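Local coordinates for protein rhamnosidase B (Bacillus sp., PDB 2OKX) that hydrolyses terminal alpha-L-rhamnose residues from alpha-L-rhamnosides as a member of glycoside hydrolase family 78, at residues A[659-664]-A[704-709]; A[603-608]-A[631-636]; A[672-677]-A[696-701]. One frame throughout, in Å; residues are numbered along the deposited sequence.

Interaction 1. Residues A[659-664]-A[704-709]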
loop_
_atom_site.group_PDB
_atom_site.type_symbol
_atom_site.label_atom_id
_atom_site.label_comp_id
_atom_site.label_asym_id
_atom_site.label_seq_id
_atom_site.Cartn_x
_atom_site.Cartn_y
_atom_site.Cartn_z
ATOM N N HIS A 659 -24.521 14.402 -1.108
ATOM C CA HIS A 659 -23.667 15.481 -0.629
ATOM C C HIS A 659 -22.477 15.780 -1.542
ATOM O O HIS A 659 -22.259 16.927 -1.927
ATOM C CB HIS A 659 -23.165 15.149 0.779
ATOM C CG HIS A 659 -22.203 16.153 1.333
ATOM N ND1 HIS A 659 -22.561 17.456 1.609
ATOM C CD2 HIS A 659 -20.891 16.048 1.651
ATOM C CE1 HIS A 659 -21.510 18.110 2.073
ATOM N NE2 HIS A 659 -20.484 17.278 2.109
ATOM N N THR A 660 -21.708 14.751 -1.892
ATOM C CA THR A 660 -20.541 14.961 -2.739
ATOM C C THR A 660 -20.899 15.342 -4.175
ATOM O O THR A 660 -20.237 16.191 -4.778
ATOM C CB THR A 660 -19.613 13.714 -2.742
ATOM O OG1 THR A 660 -18.355 14.066 -3.330
ATOM C CG2 THR A 660 -20.237 12.570 -3.532
ATOM N N LEU A 661 -21.943 14.729 -4.729
ATOM C CA LEU A 661 -22.350 15.057 -6.092
ATOM C C LEU A 661 -22.805 16.511 -6.176
ATOM O O LEU A 661 -22.549 17.195 -7.167
ATOM C CB LEU A 661 -23.477 14.136 -6.562
ATOM C CG LEU A 661 -23.046 12.732 -6.996
ATOM C CD1 LEU A 661 -24.272 11.919 -7.400
ATOM C CD2 LEU A 661 -22.068 12.842 -8.161
ATOM N N THR A 662 -23.477 16.977 -5.130
ATOM C CA THR A 662 -23.952 18.353 -5.085
ATOM C C THR A 662 -22.771 19.305 -5.238
ATOM O O THR A 662 -22.832 20.269 -6.002
ATOM C CB THR A 662 -24.672 18.653 -3.754
ATOM O OG1 THR A 662 -25.877 17.880 -3.680
ATOM C CG2 THR A 662 -25.010 20.140 -3.645
ATOM N N HIS A 663 -21.686 19.024 -4.521
ATOM C CA HIS A 663 -20.509 19.877 -4.597
ATOM C C HIS A 663 -19.721 19.749 -5.897
ATOM O O HIS A 663 -19.077 20.707 -6.326
ATOM C CB HIS A 663 -19.608 19.643 -3.386
ATOM C CG HIS A 663 -20.178 20.181 -2.111
ATOM N ND1 HIS A 663 -21.214 19.566 -1.440
ATOM C CD2 HIS A 663 -19.900 21.311 -1.419
ATOM C CE1 HIS A 663 -21.549 20.294 -0.390
ATOM N NE2 HIS A 663 -20.768 21.359 -0.353
ATOM N N TYR A 664 -19.761 18.585 -6.536
ATOM C CA TYR A 664 -19.050 18.437 -7.800
ATOM C C TYR A 664 -19.749 19.274 -8.870
ATOM O O TYR A 664 -19.103 19.834 -9.760
ATOM C CB TYR A 664 -18.989 16.969 -8.243
ATOM C CG TYR A 664 -17.788 16.227 -7.691
ATOM C CD1 TYR A 664 -17.883 15.474 -6.524
ATOM C CD2 TYR A 664 -16.543 16.323 -8.316
ATOM C CE1 TYR A 664 -16.762 14.836 -5.985
ATOM C CE2 TYR A 664 -15.419 15.690 -7.787
ATOM C CZ TYR A 664 -15.536 14.950 -6.622
ATOM O OH TYR A 664 -14.422 14.337 -6.086
ATOM N N LYS A 704 -22.163 9.646 -15.701
ATOM C CA LYS A 704 -22.535 8.309 -15.251
ATOM C C LYS A 704 -22.736 8.241 -13.741
ATOM O O LYS A 704 -23.616 7.530 -13.262
ATOM C CB LYS A 704 -21.482 7.279 -15.674
ATOM C CG LYS A 704 -21.892 5.846 -15.360
ATOM C CD LYS A 704 -20.797 4.852 -15.686
ATOM C CE LYS A 704 -21.124 3.478 -15.110
ATOM N NZ LYS A 704 -19.973 2.542 -15.239
ATOM N N ALA A 705 -21.918 8.977 -12.991
ATOM C CA ALA A 705 -22.031 8.992 -11.537
ATOM C C ALA A 705 -23.376 9.591 -11.133
ATOM O O ALA A 705 -24.048 9.092 -10.232
ATOM C CB ALA A 705 -20.893 9.802 -10.930
ATOM N N LEU A 706 -23.762 10.668 -11.807
ATOM C CA LEU A 706 -25.032 11.332 -11.531
ATOM C C LEU A 706 -26.193 10.372 -11.768
ATOM O O LEU A 706 -27.174 10.369 -11.025
ATOM C CB LEU A 706 -25.185 12.557 -12.433
ATOM C CG LEU A 706 -24.258 13.727 -12.102
ATOM C CD1 LEU A 706 -24.180 14.682 -13.282
ATOM C CD2 LEU A 706 -24.769 14.425 -10.850
ATOM N N ARG A 707 -26.075 9.561 -12.812
ATOM C CA ARG A 707 -27.115 8.593 -13.142
ATOM C C ARG A 707 -27.067 7.381 -12.214
ATOM O O ARG A 707 -28.100 6.937 -11.707
ATOM C CB ARG A 707 -26.976 8.166 -14.604
ATOM C CG ARG A 707 -27.325 9.285 -15.568
ATOM C CD ARG A 707 -26.887 8.992 -16.986
ATOM N NE ARG A 707 -27.354 10.030 -17.903
ATOM C CZ ARG A 707 -26.909 10.188 -19.145
ATOM N NH1 ARG A 707 -27.399 11.159 -19.904
ATOM N NH2 ARG A 707 -25.965 9.387 -19.625
ATOM N N ASP A 708 -25.869 6.853 -11.982
ATOM C CA ASP A 708 -25.710 5.700 -11.098
ATOM C C ASP A 708 -26.268 5.998 -9.707
ATOM O O ASP A 708 -26.742 5.098 -9.014
ATOM C CB ASP A 708 -24.230 5.317 -10.977
ATOM C CG ASP A 708 -23.694 4.635 -12.222
ATOM O OD1 ASP A 708 -22.457 4.504 -12.340
ATOM O OD2 ASP A 708 -24.503 4.222 -13.079
ATOM N N SER A 709 -26.217 7.267 -9.304
ATOM C CA SER A 709 -26.701 7.676 -7.985
ATOM C C SER A 709 -28.186 7.379 -7.779
ATOM O O SER A 709 -28.633 7.166 -6.652
ATOM C CB SER A 709 -26.450 9.171 -7.765
ATOM O OG SER A 709 -27.269 9.960 -8.612
#
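L661 reaches across from one helix to pack on A705, L706 and S709 of another, a helix-to-helix contact in the alpha barrel of this six-hairpin glycosidase domain. The short axes of 659-664 and 704-709 lie 11.0 Å apart and run nearly antiparallel, with 149° between their directions. At that spacing one long side chain has to do most of the bridging, and L661 supplies 88 of the 155 Å² buried between the segments. Its CB points at the other helix but lies too far back to touch it, and so does CG, which stands opposite the carbonyl carbon (chi1 -78°). With CD1 trans to CA (chi2 178°), the chain stays extended, and the fork at CG divides the work, CD2 going to L706 and CD1 to S709, with A705 touched by both. L661 CD2 meets the tip of L706, whose CD2 lies 4.1 Å from it, and comes within 4.3 Å of A705 CB. L706 does not aim its CB at L661; only the end of its side chain turns in. L661 CD1 passes the backbone O of A705 at 4.0 Å. No hydrogen bond crosses the contact, so it rests on apolar packing. Around it, I634 of helix 627-644 and F725 of helix 723-739 also pack on L661, while D708 forms a salt bridge with R638. T660 OG1 and Y664 OH bond to the carbonyls of P612 and L613. The closest approach between the segments is at the end of the leucine, where L661 CD1 lies 3.5 Å from S709 CB.

Interaction 2. Residues A[603-608]-A[631-636]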
loop_
_atom_site.group_PDB
_atom_site.type_symbol
_atom_site.label_atom_id
_atom_site.label_comp_id
_atom_site.label_asym_id
_atom_site.label_seq_id
_atom_site.Cartn_x
_atom_site.Cartn_y
_atom_site.Cartn_z
ATOM N N LEU A 603 -15.933 4.174 5.100
ATOM C CA LEU A 603 -14.815 5.010 5.542
ATOM C C LEU A 603 -14.639 6.291 4.726
ATOM O O LEU A 603 -14.157 7.304 5.244
ATOM C CB LEU A 603 -13.503 4.213 5.500
ATOM C CG LEU A 603 -13.241 3.193 6.613
ATOM C CD1 LEU A 603 -11.991 2.370 6.290
ATOM C CD2 LEU A 603 -13.062 3.927 7.939
ATOM N N VAL A 604 -15.041 6.254 3.459
ATOM C CA VAL A 604 -14.877 7.408 2.581
ATOM C C VAL A 604 -15.567 8.699 3.034
ATOM O O VAL A 604 -14.952 9.763 3.020
ATOM C CB VAL A 604 -15.320 7.067 1.138
ATOM C CG1 VAL A 604 -15.142 8.279 0.230
ATOM C CG2 VAL A 604 -14.491 5.892 0.614
ATOM N N PRO A 605 -16.847 8.627 3.437
ATOM C CA PRO A 605 -17.541 9.845 3.879
ATOM C C PRO A 605 -16.886 10.510 5.090
ATOM O O PRO A 605 -17.178 11.664 5.409
ATOM C CB PRO A 605 -18.952 9.347 4.185
ATOM C CG PRO A 605 -19.125 8.226 3.200
ATOM C CD PRO A 605 -17.796 7.505 3.313
ATOM N N GLY A 606 -16.006 9.776 5.763
ATOM C CA GLY A 606 -15.325 10.316 6.925
ATOM C C GLY A 606 -14.376 11.449 6.572
ATOM O O GLY A 606 -13.901 12.163 7.456
ATOM N N SER A 607 -14.095 11.615 5.282
ATOM C CA SER A 607 -13.201 12.673 4.820
ATOM C C SER A 607 -13.985 13.931 4.439
ATOM O O SER A 607 -13.415 14.890 3.919
ATOM C CB SER A 607 -12.393 12.197 3.610
ATOM O OG SER A 607 -13.227 12.019 2.479
ATOM N N ALA A 608 -15.291 13.915 4.693
ATOM C CA ALA A 608 -16.156 15.048 4.373
ATOM C C ALA A 608 -15.680 16.347 5.024
ATOM O O ALA A 608 -15.765 17.413 4.414
ATOM C CB ALA A 608 -17.590 14.748 4.801
ATOM N N PHE A 631 -15.967 9.276 -7.993
ATOM C CA PHE A 631 -17.026 8.786 -8.866
ATOM C C PHE A 631 -17.036 7.257 -8.833
ATOM O O PHE A 631 -18.099 6.638 -8.907
ATOM C CB PHE A 631 -16.825 9.270 -10.311
ATOM C CG PHE A 631 -16.794 10.771 -10.459
ATOM C CD1 PHE A 631 -17.442 11.593 -9.541
ATOM C CD2 PHE A 631 -16.126 11.360 -11.529
ATOM C CE1 PHE A 631 -17.420 12.987 -9.686
ATOM C CE2 PHE A 631 -16.100 12.750 -11.682
ATOM C CZ PHE A 631 -16.750 13.562 -10.755
ATOM N N PHE A 632 -15.857 6.647 -8.723
ATOM C CA PHE A 632 -15.777 5.190 -8.674
ATOM C C PHE A 632 -16.317 4.685 -7.346
ATOM O O PHE A 632 -16.812 3.557 -7.253
ATOM C CB PHE A 632 -14.337 4.705 -8.889
ATOM C CG PHE A 632 -13.805 4.982 -10.268
ATOM C CD1 PHE A 632 -14.672 5.097 -11.354
ATOM C CD2 PHE A 632 -12.440 5.135 -10.486
ATOM C CE1 PHE A 632 -14.186 5.365 -12.633
ATOM C CE2 PHE A 632 -11.946 5.402 -11.758
ATOM C CZ PHE A 632 -12.824 5.519 -12.835
ATOM N N TRP A 633 -16.221 5.523 -6.318
ATOM C CA TRP A 633 -16.737 5.178 -4.998
ATOM C C TRP A 633 -18.259 5.087 -5.102
ATOM O O TRP A 633 -18.881 4.184 -4.542
ATOM C CB TRP A 633 -16.363 6.253 -3.971
ATOM C CG TRP A 633 -17.082 6.102 -2.652
ATOM C CD1 TRP A 633 -16.878 5.133 -1.711
ATOM C CD2 TRP A 633 -18.138 6.931 -2.149
ATOM N NE1 TRP A 633 -17.743 5.305 -0.654
ATOM C CE2 TRP A 633 -18.528 6.401 -0.897
ATOM C CE3 TRP A 633 -18.794 8.071 -2.635
ATOM C CZ2 TRP A 633 -19.548 6.973 -0.122
ATOM C CZ3 TRP A 633 -19.810 8.642 -1.864
ATOM C CH2 TRP A 633 -20.174 8.089 -0.622
ATOM N N ILE A 634 -18.861 6.037 -5.812
ATOM C CA ILE A 634 -20.308 6.029 -5.978
ATOM C C ILE A 634 -20.694 4.764 -6.741
ATOM O O ILE A 634 -21.655 4.082 -6.391
ATOM C CB ILE A 634 -20.789 7.281 -6.745
ATOM C CG1 ILE A 634 -20.571 8.526 -5.873
ATOM C CG2 ILE A 634 -22.264 7.139 -7.115
ATOM C CD1 ILE A 634 -20.893 9.842 -6.566
ATOM N N LEU A 635 -19.924 4.453 -7.778
ATOM C CA LEU A 635 -20.164 3.258 -8.579
ATOM C C LEU A 635 -20.094 2.037 -7.665
ATOM O O LEU A 635 -20.984 1.188 -7.678
ATOM C CB LEU A 635 -19.099 3.127 -9.668
ATOM C CG LEU A 635 -19.477 2.455 -10.994
ATOM C CD1 LEU A 635 -18.205 2.014 -11.693
ATOM C CD2 LEU A 635 -20.393 1.269 -10.771
ATOM N N ALA A 636 -19.033 1.956 -6.865
ATOM C CA ALA A 636 -18.855 0.829 -5.955
ATOM C C ALA A 636 -20.023 0.699 -4.979
ATOM O O ALA A 636 -20.435 -0.415 -4.641
ATOM C CB ALA A 636 -17.541 0.970 -5.192
#
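V604 sits on one face of the W633 indole, and P605 comes in obliquely beside it. The CH-pi geometry is clear: V604 CB is 3.8 Å from the centroid of the five-membered ring and 23° off its normal. Of the valine's methyls, CG2 makes the tightest touch, 3.4 Å to W633 CD1, while CG1 stands over the same ring system, 4.0 Å from W633 CE2. P605 CG meets the six-membered ring at W633 CZ2, 3.6 Å away. The indole is carried across the gap because CG of W633 lies trans to its backbone N (chi1 169°), with CB already directed at the 603-608 segment. Its polar end is held too: NE1 bonds to the O of L601, near the end of helix 595-603, which fixes the rotation of the ring against the turn. The segment that presents V604 and P605 is a short 3-10 turn following that helix, and W633 belongs to helix 627-644 of the barrel in the six-hairpin glycosidase domain. The turn is braced from within. V604 O takes two bonds from S607, one from the backbone N at 3.0 Å and one from OG at 2.9 Å, with a C=O...OG angle of 167°, the hydroxyl almost straight out from the carbonyl. S607 OG is also paired with the backbone N of L615. Farther out, V577 packs on both V604 and W633, A656 of helix 647-665 touches both P605 and W633, and Y614 meets the indole edge-to-face. Two carbonyls of the 603-608 segment bond to side chains of the N-terminal domain: L603 O to W67 NE1, and G606 O to K69 NZ.

Interaction 3. Residues A[672-677]-A[696-701]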
loop_
_atom_site.group_PDB
_atom_site.type_symbol
_atom_site.label_atom_id
_atom_site.label_comp_id
_atom_site.label_asym_id
_atom_site.label_seq_id
_atom_site.Cartn_x
_atom_site.Cartn_y
_atom_site.Cartn_z
ATOM N N GLY A 672 -20.681 24.971 -19.036
ATOM C CA GLY A 672 -21.578 23.868 -18.741
ATOM C C GLY A 672 -20.797 22.572 -18.605
ATOM O O GLY A 672 -21.357 21.481 -18.706
ATOM N N LEU A 673 -19.492 22.702 -18.378
ATOM C CA LEU A 673 -18.608 21.552 -18.229
ATOM C C LEU A 673 -17.880 21.597 -16.892
ATOM O O LEU A 673 -17.705 22.665 -16.300
ATOM C CB LEU A 673 -17.577 21.525 -19.363
ATOM C CG LEU A 673 -18.117 21.395 -20.791
ATOM C CD1 LEU A 673 -16.997 21.628 -21.790
ATOM C CD2 LEU A 673 -18.736 20.016 -20.983
ATOM N N LEU A 674 -17.456 20.430 -16.418
ATOM C CA LEU A 674 -16.735 20.344 -15.156
ATOM C C LEU A 674 -15.353 20.963 -15.332
ATOM O O LEU A 674 -14.544 20.477 -16.122
ATOM C CB LEU A 674 -16.596 18.881 -14.720
ATOM C CG LEU A 674 -15.883 18.645 -13.386
ATOM C CD1 LEU A 674 -16.677 19.289 -12.265
ATOM C CD2 LEU A 674 -15.724 17.145 -13.142
ATOM N N ASN A 675 -15.090 22.043 -14.602
ATOM C CA ASN A 675 -13.801 22.719 -14.684
ATOM C C ASN A 675 -13.190 22.729 -13.290
ATOM O O ASN A 675 -13.759 23.310 -12.366
ATOM C CB ASN A 675 -13.984 24.157 -15.174
ATOM C CG ASN A 675 -12.684 24.776 -15.649
ATOM O OD1 ASN A 675 -11.624 24.534 -15.072
ATOM N ND2 ASN A 675 -12.761 25.589 -16.700
ATOM N N MET A 676 -12.031 22.098 -13.134
ATOM C CA MET A 676 -11.402 22.041 -11.819
ATOM C C MET A 676 -9.891 22.188 -11.803
ATOM O O MET A 676 -9.200 21.803 -12.742
ATOM C CB MET A 676 -11.760 20.724 -11.128
ATOM C CG MET A 676 -13.231 20.533 -10.861
ATOM S SD MET A 676 -13.527 18.934 -10.120
ATOM C CE MET A 676 -13.298 19.314 -8.395
ATOM N N ALA A 677 -9.391 22.748 -10.708
ATOM C CA ALA A 677 -7.960 22.923 -10.512
ATOM C C ALA A 677 -7.573 21.851 -9.503
ATOM O O ALA A 677 -7.733 22.042 -8.300
ATOM C CB ALA A 677 -7.664 24.310 -9.949
ATOM N N THR A 696 -11.831 15.794 -20.216
ATOM C CA THR A 696 -12.942 15.005 -20.730
ATOM C C THR A 696 -13.320 13.744 -19.956
ATOM O O THR A 696 -14.482 13.579 -19.587
ATOM C CB THR A 696 -12.709 14.630 -22.211
ATOM O OG1 THR A 696 -12.425 15.818 -22.964
ATOM C CG2 THR A 696 -13.953 13.971 -22.801
ATOM N N HIS A 697 -12.360 12.861 -19.687
ATOM C CA HIS A 697 -12.708 11.628 -18.982
ATOM C C HIS A 697 -13.492 11.808 -17.679
ATOM O O HIS A 697 -14.467 11.090 -17.454
ATOM C CB HIS A 697 -11.470 10.735 -18.764
ATOM C CG HIS A 697 -10.390 11.350 -17.928
ATOM N ND1 HIS A 697 -10.599 11.788 -16.638
ATOM C CD2 HIS A 697 -9.074 11.542 -18.181
ATOM C CE1 HIS A 697 -9.458 12.222 -16.133
ATOM N NE2 HIS A 697 -8.517 12.084 -17.048
ATOM N N GLN A 698 -13.108 12.755 -16.826
ATOM C CA GLN A 698 -13.860 12.935 -15.584
ATOM C C GLN A 698 -15.204 13.623 -15.811
ATOM O O GLN A 698 -16.114 13.517 -14.990
ATOM C CB GLN A 698 -13.038 13.687 -14.528
ATOM C CG GLN A 698 -12.333 14.950 -14.992
ATOM C CD GLN A 698 -11.492 15.559 -13.878
ATOM O OE1 GLN A 698 -10.767 14.850 -13.181
ATOM N NE2 GLN A 698 -11.582 16.874 -13.710
ATOM N N ASN A 699 -15.334 14.327 -16.928
ATOM C CA ASN A 699 -16.601 14.974 -17.246
ATOM C C ASN A 699 -17.582 13.857 -17.595
ATOM O O ASN A 699 -18.742 13.874 -17.183
ATOM C CB ASN A 699 -16.427 15.925 -18.431
ATOM C CG ASN A 699 -16.200 17.359 -17.994
ATOM O OD1 ASN A 699 -17.154 18.096 -17.729
ATOM N ND2 ASN A 699 -14.936 17.758 -17.897
ATOM N N LEU A 700 -17.089 12.876 -18.344
ATOM C CA LEU A 700 -17.893 11.730 -18.755
ATOM C C LEU A 700 -18.311 10.881 -17.554
ATOM O O LEU A 700 -19.463 10.461 -17.453
ATOM C CB LEU A 700 -17.106 10.877 -19.749
ATOM C CG LEU A 700 -16.771 11.534 -21.094
ATOM C CD1 LEU A 700 -15.732 10.706 -21.828
ATOM C CD2 LEU A 700 -18.044 11.679 -21.930
ATOM N N PHE A 701 -17.376 10.628 -16.640
ATOM C CA PHE A 701 -17.687 9.828 -15.464
ATOM C C PHE A 701 -18.647 10.547 -14.519
ATOM O O PHE A 701 -19.383 9.906 -13.771
ATOM C CB PHE A 701 -16.400 9.431 -14.729
ATOM C CG PHE A 701 -15.770 8.163 -15.249
ATOM C CD1 PHE A 701 -14.408 8.106 -15.530
ATOM C CD2 PHE A 701 -16.540 7.018 -15.446
ATOM C CE1 PHE A 701 -13.818 6.933 -15.999
ATOM C CE2 PHE A 701 -15.960 5.836 -15.914
ATOM C CZ PHE A 701 -14.595 5.795 -16.191
HETATM O O HOH W 1 -12.182 18.937 -15.371
#
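N699 holds L674 by its backbone, using both ends of one carboxamide. Its OD1 accepts from L674 N at 2.7 Å with an N-H...O angle of 153°, and its ND2 gives to L674 O at a longer 3.3 Å and 157°. Each donor lies in the plane of the carbonyl it meets, on a lone pair, although L674 O is somewhat tilted from the amide plane of N699. The side-chain amide thus serves the N-H and C=O of a single residue in a loop without regular secondary structure. To do so, the N699 side chain adopts chi1 -96°, away from the usual staggered values; its CB is not aimed at the loop, but its end swings in. The second hydrogen of N699 ND2 is also used, going to V695 O just before the helix, so the amide is held on the helix side as well. L674 O has a further partner in a water, which donates to it at 2.9 Å and accepts from Q698 NE2 at 2.7 Å. Q698 therefore reaches the same carbonyl indirectly, through an extended chain beyond CG. Van der Waals contacts of aliphatic carbons with amide and carbonyl oxygens accompany the bonds. The 3.2 Å approach of L674 CB to N699 OD1 goes with the hydrogen bond to the adjoining L674 N; L674 CD2 is 4.1 Å from Q698 O, and L673 CB is 3.8 Å from N699 OD1. Among the flanking elements, L673 leans on T735 and I736 and N699 on L732, all of helix 723-739. The first turn of helix 696-715 follows the short strand 694-695, with Q698 touching P627 and N628 of helix 627-644 and L700 packing on V769 and A770 of helix 764-772.

All three contacts lie within the six-hairpin glycosidase range of the chain. Interaction 2 closes first in sequence; interaction 1 then opens on helix 647-665, and interaction 3 forms within the span between its two segments. Interactions 1 and 3 share helix 696-715, with centres about 12 Å apart, and meet where L674 CD1 approaches Y664 O at 3.5 Å. Helix 627-644 of interaction 2 precedes helix 647-665, and the centres of interactions 1 and 2 are about 11 Å apart, joined by L661 and I634. Interactions 2 and 3, about 18 Å apart, touch through F631 and F632 against Q698 and F701. Together they tie three successive barrel helices and two connecting loops into continuous packing.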